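PDB 2GHS: AGR_C_1268p from Agrobacterium tumefaciens str. C58, which probably acts as a metal-dependent gluconolactonase, a beta-propeller protein of the SMP-30/regucalcin family. Local coordinates for residues Y194-V206 with A219-D233. Numbering follows the deposited sequence.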
loop_
_atom_site.group_PDB
_atom_site.type_symbol
_atom_site.label_atom_id
_atom_site.label_comp_id
_atom_site.label_asym_id
_atom_site.label_seq_id
_atom_site.Cartn_x
_atom_site.Cartn_y
_atom_site.Cartn_z
ATOM N N TYR A 194 -11.038 4.331 4.276
ATOM C CA TYR A 194 -10.279 5.557 4.137
ATOM C C TYR A 194 -9.537 5.569 2.804
ATOM O O TYR A 194 -9.152 4.527 2.287
ATOM C CB TYR A 194 -9.240 5.692 5.262
ATOM C CG TYR A 194 -9.828 5.589 6.656
ATOM C CD1 TYR A 194 -10.436 6.665 7.242
ATOM C CD2 TYR A 194 -9.735 4.408 7.394
ATOM C CE1 TYR A 194 -11.002 6.583 8.480
ATOM C CE2 TYR A 194 -10.236 4.311 8.661
ATOM C CZ TYR A 194 -10.893 5.400 9.214
ATOM O OH TYR A 194 -11.410 5.340 10.491
ATOM N N PHE A 195 -9.379 6.755 2.236
ATOM C CA PHE A 195 -8.561 6.960 1.043
ATOM C C PHE A 195 -8.191 8.419 0.891
ATOM O O PHE A 195 -8.771 9.283 1.514
ATOM C CB PHE A 195 -9.251 6.461 -0.252
ATOM C CG PHE A 195 -10.382 7.298 -0.720
ATOM C CD1 PHE A 195 -11.670 7.096 -0.257
ATOM C CD2 PHE A 195 -10.152 8.302 -1.651
ATOM C CE1 PHE A 195 -12.717 7.911 -0.726
ATOM C CE2 PHE A 195 -11.204 9.089 -2.131
ATOM C CZ PHE A 195 -12.472 8.878 -1.656
ATOM N N VAL A 196 -7.220 8.679 0.030
ATOM C CA VAL A 196 -6.790 10.041 -0.242
ATOM C C VAL A 196 -6.459 10.151 -1.721
ATOM O O VAL A 196 -6.180 9.147 -2.367
ATOM C CB VAL A 196 -5.506 10.421 0.579
ATOM C CG1 VAL A 196 -4.195 9.756 0.033
ATOM C CG2 VAL A 196 -5.314 11.938 0.689
ATOM N N ASP A 197 -6.502 11.381 -2.228
ATOM C CA ASP A 197 -5.905 11.724 -3.528
ATOM C C ASP A 197 -4.631 12.453 -3.099
ATOM O O ASP A 197 -4.687 13.530 -2.502
ATOM C CB ASP A 197 -6.817 12.596 -4.346
ATOM C CG ASP A 197 -6.203 13.015 -5.680
ATOM O OD1 ASP A 197 -4.972 12.825 -5.910
ATOM O OD2 ASP A 197 -6.972 13.566 -6.500
ATOM N N THR A 198 -3.476 11.849 -3.348
ATOM C CA THR A 198 -2.189 12.412 -2.880
ATOM C C THR A 198 -1.946 13.834 -3.379
ATOM O O THR A 198 -1.266 14.595 -2.735
ATOM C CB THR A 198 -1.013 11.490 -3.256
ATOM O OG1 THR A 198 -1.231 10.185 -2.704
ATOM C CG2 THR A 198 0.322 12.000 -2.694
ATOM N N LYS A 199 -2.514 14.192 -4.522
ATOM C CA LYS A 199 -2.375 15.560 -5.027
ATOM C C LYS A 199 -3.194 16.608 -4.229
ATOM O O LYS A 199 -2.950 17.820 -4.358
ATOM C CB LYS A 199 -2.773 15.615 -6.497
ATOM C CG LYS A 199 -1.841 14.837 -7.419
ATOM N N VAL A 200 -4.158 16.137 -3.428
ATOM C CA VAL A 200 -5.101 16.976 -2.698
ATOM C C VAL A 200 -4.837 16.908 -1.190
ATOM O O VAL A 200 -4.889 17.932 -0.484
ATOM C CB VAL A 200 -6.544 16.532 -3.026
ATOM C CG1 VAL A 200 -7.571 17.210 -2.116
ATOM C CG2 VAL A 200 -6.864 16.765 -4.514
ATOM N N ASN A 201 -4.480 15.724 -0.694
ATOM C CA ASN A 201 -4.091 15.535 0.711
ATOM C C ASN A 201 -5.244 15.767 1.696
ATOM O O ASN A 201 -5.030 16.202 2.833
ATOM C CB ASN A 201 -2.884 16.411 1.097
ATOM C CG ASN A 201 -1.535 15.721 0.882
ATOM O OD1 ASN A 201 -1.444 14.491 0.747
ATOM N ND2 ASN A 201 -0.480 16.529 0.837
ATOM N N ARG A 202 -6.461 15.459 1.257
ATOM C CA ARG A 202 -7.593 15.366 2.164
ATOM C C ARG A 202 -7.993 13.924 2.329
ATOM O O ARG A 202 -8.604 13.314 1.426
ATOM C CB ARG A 202 -8.782 16.194 1.697
ATOM C CG ARG A 202 -8.477 17.650 1.680
ATOM C CD ARG A 202 -9.726 18.522 1.573
ATOM N NE ARG A 202 -9.328 19.941 1.476
ATOM C CZ ARG A 202 -9.180 20.616 0.333
ATOM N NH1 ARG A 202 -9.435 20.032 -0.833
ATOM N NH2 ARG A 202 -8.798 21.898 0.355
ATOM N N LEU A 203 -7.631 13.353 3.461
ATOM C CA LEU A 203 -7.921 11.938 3.717
ATOM C C LEU A 203 -9.419 11.822 4.036
ATOM O O LEU A 203 -9.941 12.497 4.950
ATOM C CB LEU A 203 -7.047 11.405 4.852
ATOM C CG LEU A 203 -7.112 9.887 5.083
ATOM C CD1 LEU A 203 -5.777 9.364 5.631
ATOM C CD2 LEU A 203 -8.255 9.559 6.019
HETATM N N MSE A 204 -10.097 10.996 3.268
HETATM C CA MSE A 204 -11.531 10.821 3.361
HETATM C C MSE A 204 -11.856 9.582 4.185
HETATM O O MSE A 204 -11.097 8.626 4.192
HETATM C CB MSE A 204 -12.085 10.603 1.960
HETATM C CG MSE A 204 -11.607 11.615 0.944
HETATM SE SE MSE A 204 -12.052 13.456 1.385
HETATM C CE MSE A 204 -13.970 13.433 1.108
ATOM N N ARG A 205 -13.006 9.604 4.854
ATOM C CA ARG A 205 -13.597 8.415 5.438
ATOM C C ARG A 205 -14.921 8.125 4.762
ATOM O O ARG A 205 -15.648 9.057 4.357
ATOM C CB ARG A 205 -13.768 8.583 6.958
ATOM C CG ARG A 205 -14.739 9.634 7.405
ATOM C CD ARG A 205 -15.093 9.586 8.957
ATOM N NE ARG A 205 -16.052 10.636 9.310
ATOM C CZ ARG A 205 -17.377 10.603 9.104
ATOM N NH1 ARG A 205 -17.967 9.535 8.563
ATOM N NH2 ARG A 205 -18.121 11.656 9.439
ATOM N N VAL A 206 -15.221 6.838 4.630
ATOM C CA VAL A 206 -16.376 6.355 3.899
ATOM C C VAL A 206 -17.109 5.290 4.763
ATOM O O VAL A 206 -16.538 4.287 5.133
ATOM C CB VAL A 206 -15.935 5.676 2.554
ATOM C CG1 VAL A 206 -17.164 5.333 1.692
ATOM C CG2 VAL A 206 -15.004 6.545 1.793
ATOM N N ALA A 219 -18.381 9.945 0.857
ATOM C CA ALA A 219 -17.093 10.194 1.523
ATOM C C ALA A 219 -17.170 11.521 2.246
ATOM O O ALA A 219 -17.777 12.466 1.734
ATOM C CB ALA A 219 -15.951 10.218 0.512
ATOM N N GLU A 220 -16.553 11.562 3.440
ATOM C CA GLU A 220 -16.456 12.745 4.302
ATOM C C GLU A 220 -14.989 13.065 4.536
ATOM O O GLU A 220 -14.172 12.153 4.663
ATOM C CB GLU A 220 -17.080 12.451 5.668
ATOM C CG GLU A 220 -18.488 11.822 5.610
ATOM C CD GLU A 220 -19.571 12.788 5.166
ATOM O OE1 GLU A 220 -19.415 14.025 5.346
ATOM O OE2 GLU A 220 -20.599 12.299 4.639
ATOM N N VAL A 221 -14.636 14.339 4.627
ATOM C CA VAL A 221 -13.251 14.716 4.950
ATOM C C VAL A 221 -12.951 14.369 6.397
ATOM O O VAL A 221 -13.639 14.828 7.310
ATOM C CB VAL A 221 -12.972 16.201 4.732
ATOM C CG1 VAL A 221 -11.539 16.577 5.137
ATOM C CG2 VAL A 221 -13.197 16.607 3.295
ATOM N N PHE A 222 -11.945 13.532 6.614
ATOM C CA PHE A 222 -11.551 13.104 7.940
ATOM C C PHE A 222 -10.287 13.838 8.423
ATOM O O PHE A 222 -10.289 14.400 9.534
ATOM C CB PHE A 222 -11.372 11.576 7.935
ATOM C CG PHE A 222 -10.959 10.972 9.260
ATOM C CD1 PHE A 222 -11.623 11.273 10.440
ATOM C CD2 PHE A 222 -9.938 10.039 9.298
ATOM C CE1 PHE A 222 -11.248 10.670 11.635
ATOM C CE2 PHE A 222 -9.566 9.422 10.503
ATOM C CZ PHE A 222 -10.214 9.745 11.663
ATOM N N ILE A 223 -9.236 13.850 7.597
ATOM C CA ILE A 223 -7.981 14.577 7.911
ATOM C C ILE A 223 -7.585 15.514 6.747
ATOM O O ILE A 223 -7.268 15.035 5.647
ATOM C CB ILE A 223 -6.816 13.579 8.216
ATOM C CG1 ILE A 223 -7.211 12.643 9.381
ATOM C CG2 ILE A 223 -5.510 14.363 8.493
ATOM C CD1 ILE A 223 -6.344 11.387 9.540
ATOM N N ASP A 224 -7.647 16.835 7.000
ATOM C CA ASP A 224 -7.262 17.829 6.011
ATOM C C ASP A 224 -5.784 18.150 6.265
ATOM O O ASP A 224 -5.424 18.811 7.263
ATOM C CB ASP A 224 -8.113 19.098 6.155
ATOM C CG ASP A 224 -7.890 20.089 5.014
ATOM O OD1 ASP A 224 -6.833 20.046 4.361
ATOM O OD2 ASP A 224 -8.782 20.924 4.791
ATOM N N SER A 225 -4.937 17.667 5.369
ATOM C CA SER A 225 -3.500 17.943 5.460
ATOM C C SER A 225 -3.060 18.709 4.215
ATOM O O SER A 225 -1.924 18.609 3.782
ATOM C CB SER A 225 -2.679 16.650 5.658
ATOM O OG SER A 225 -2.664 15.813 4.507
ATOM N N THR A 226 -3.975 19.500 3.648
ATOM C CA THR A 226 -3.714 20.229 2.403
ATOM C C THR A 226 -2.690 21.327 2.617
ATOM O O THR A 226 -2.772 22.097 3.563
ATOM C CB THR A 226 -4.985 20.864 1.843
ATOM O OG1 THR A 226 -5.961 19.851 1.559
ATOM C CG2 THR A 226 -4.678 21.686 0.561
ATOM N N GLY A 227 -1.713 21.392 1.719
ATOM C CA GLY A 227 -0.658 22.381 1.817
ATOM C C GLY A 227 0.469 22.044 2.784
ATOM O O GLY A 227 1.495 22.741 2.800
ATOM N N ILE A 228 0.276 21.006 3.601
ATOM C CA ILE A 228 1.321 20.577 4.535
ATOM C C ILE A 228 2.302 19.725 3.763
ATOM O O ILE A 228 1.913 18.968 2.851
ATOM C CB ILE A 228 0.750 19.843 5.757
ATOM C CG1 ILE A 228 -0.328 20.705 6.419
ATOM C CG2 ILE A 228 1.867 19.474 6.757
ATOM C CD1 ILE A 228 0.043 22.191 6.554
ATOM N N LYS A 229 3.586 19.894 4.084
ATOM C CA LYS A 229 4.619 19.383 3.233
ATOM C C LYS A 229 4.520 17.870 3.089
ATOM O O LYS A 229 4.206 17.153 4.043
ATOM C CB LYS A 229 5.996 19.765 3.765
ATOM C CG LYS A 229 7.160 19.266 2.927
ATOM C CD LYS A 229 8.516 19.805 3.434
ATOM C CE LYS A 229 9.696 19.322 2.537
ATOM N NZ LYS A 229 9.626 17.866 2.151
ATOM N N GLY A 230 4.800 17.416 1.883
ATOM C CA GLY A 230 4.761 16.000 1.578
ATOM C C GLY A 230 3.379 15.503 1.156
ATOM O O GLY A 230 2.375 16.193 1.322
ATOM N N GLY A 231 3.357 14.307 0.597
ATOM C CA GLY A 231 2.160 13.659 0.061
ATOM C C GLY A 231 1.733 12.467 0.880
ATOM O O GLY A 231 2.580 11.666 1.250
HETATM N N MSE A 232 0.442 12.361 1.167
HETATM C CA MSE A 232 -0.074 11.199 1.897
HETATM C C MSE A 232 -0.079 10.021 0.938
HETATM O O MSE A 232 -0.800 10.022 -0.071
HETATM C CB MSE A 232 -1.459 11.448 2.461
HETATM C CG MSE A 232 -1.481 12.577 3.447
HETATM SE SE MSE A 232 -3.280 12.768 4.225
HETATM C CE MSE A 232 -3.031 11.676 5.811
ATOM N N ASP A 233 0.750 9.017 1.250
ATOM C CA ASP A 233 0.886 7.855 0.380
ATOM C C ASP A 233 0.146 6.659 1.020
ATOM O O ASP A 233 -0.989 6.823 1.449
ATOM C CB ASP A 233 2.388 7.579 0.108
ATOM C CG ASP A 233 2.871 8.190 -1.182
ATOM O OD1 ASP A 233 2.381 9.289 -1.570
ATOM O OD2 ASP A 233 3.747 7.569 -1.807
HETATM O O HOH W 1 -1.189 19.313 -0.324
HETATM O O HOH W 2 -7.913 22.959 3.237
#
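N201 and M232 meet where one blade of the beta-propeller hands over to the next: strand 220-224 is the outer edge of its blade, and the chain then runs inward to strand 231-237 of the neighbouring sheet. The N201 side chain starts with CB 3.5 Å from S225 OG, and CG sits 3.8 Å from that same hydroxyl oxygen. At the tip, OD1 accepts from the backbone N of M232 (2.9 Å, 167° at the hydrogen) and lies 3.3 Å from M232 CG, while ND2 donates to G230 O in that carbonyl's plane and also to a water that accepts from G227 N. The amide is thus gripped at both ends, which fixes its flip. N201 O takes two more bonds, from S225 N and S225 OG.

Further along the edge, a classic beta bulge sets F222 and I223 together opposite L203, and their two N-H groups converge on L203 O, 2.8 Å from F222 N. With CG anti to the backbone N (chi1 -180°), the F222 ring lies beside L203, whose CD2 meets its edge; Y194 CE1 comes to 3.7 Å from F222 CD2, the ring planes 30° apart with little overlap. N182 and D233 are predicted to bind the divalent metal; T198 OG1 is hydrogen-bonded to N182 ND2 and donates to M232 O at 2.7 Å.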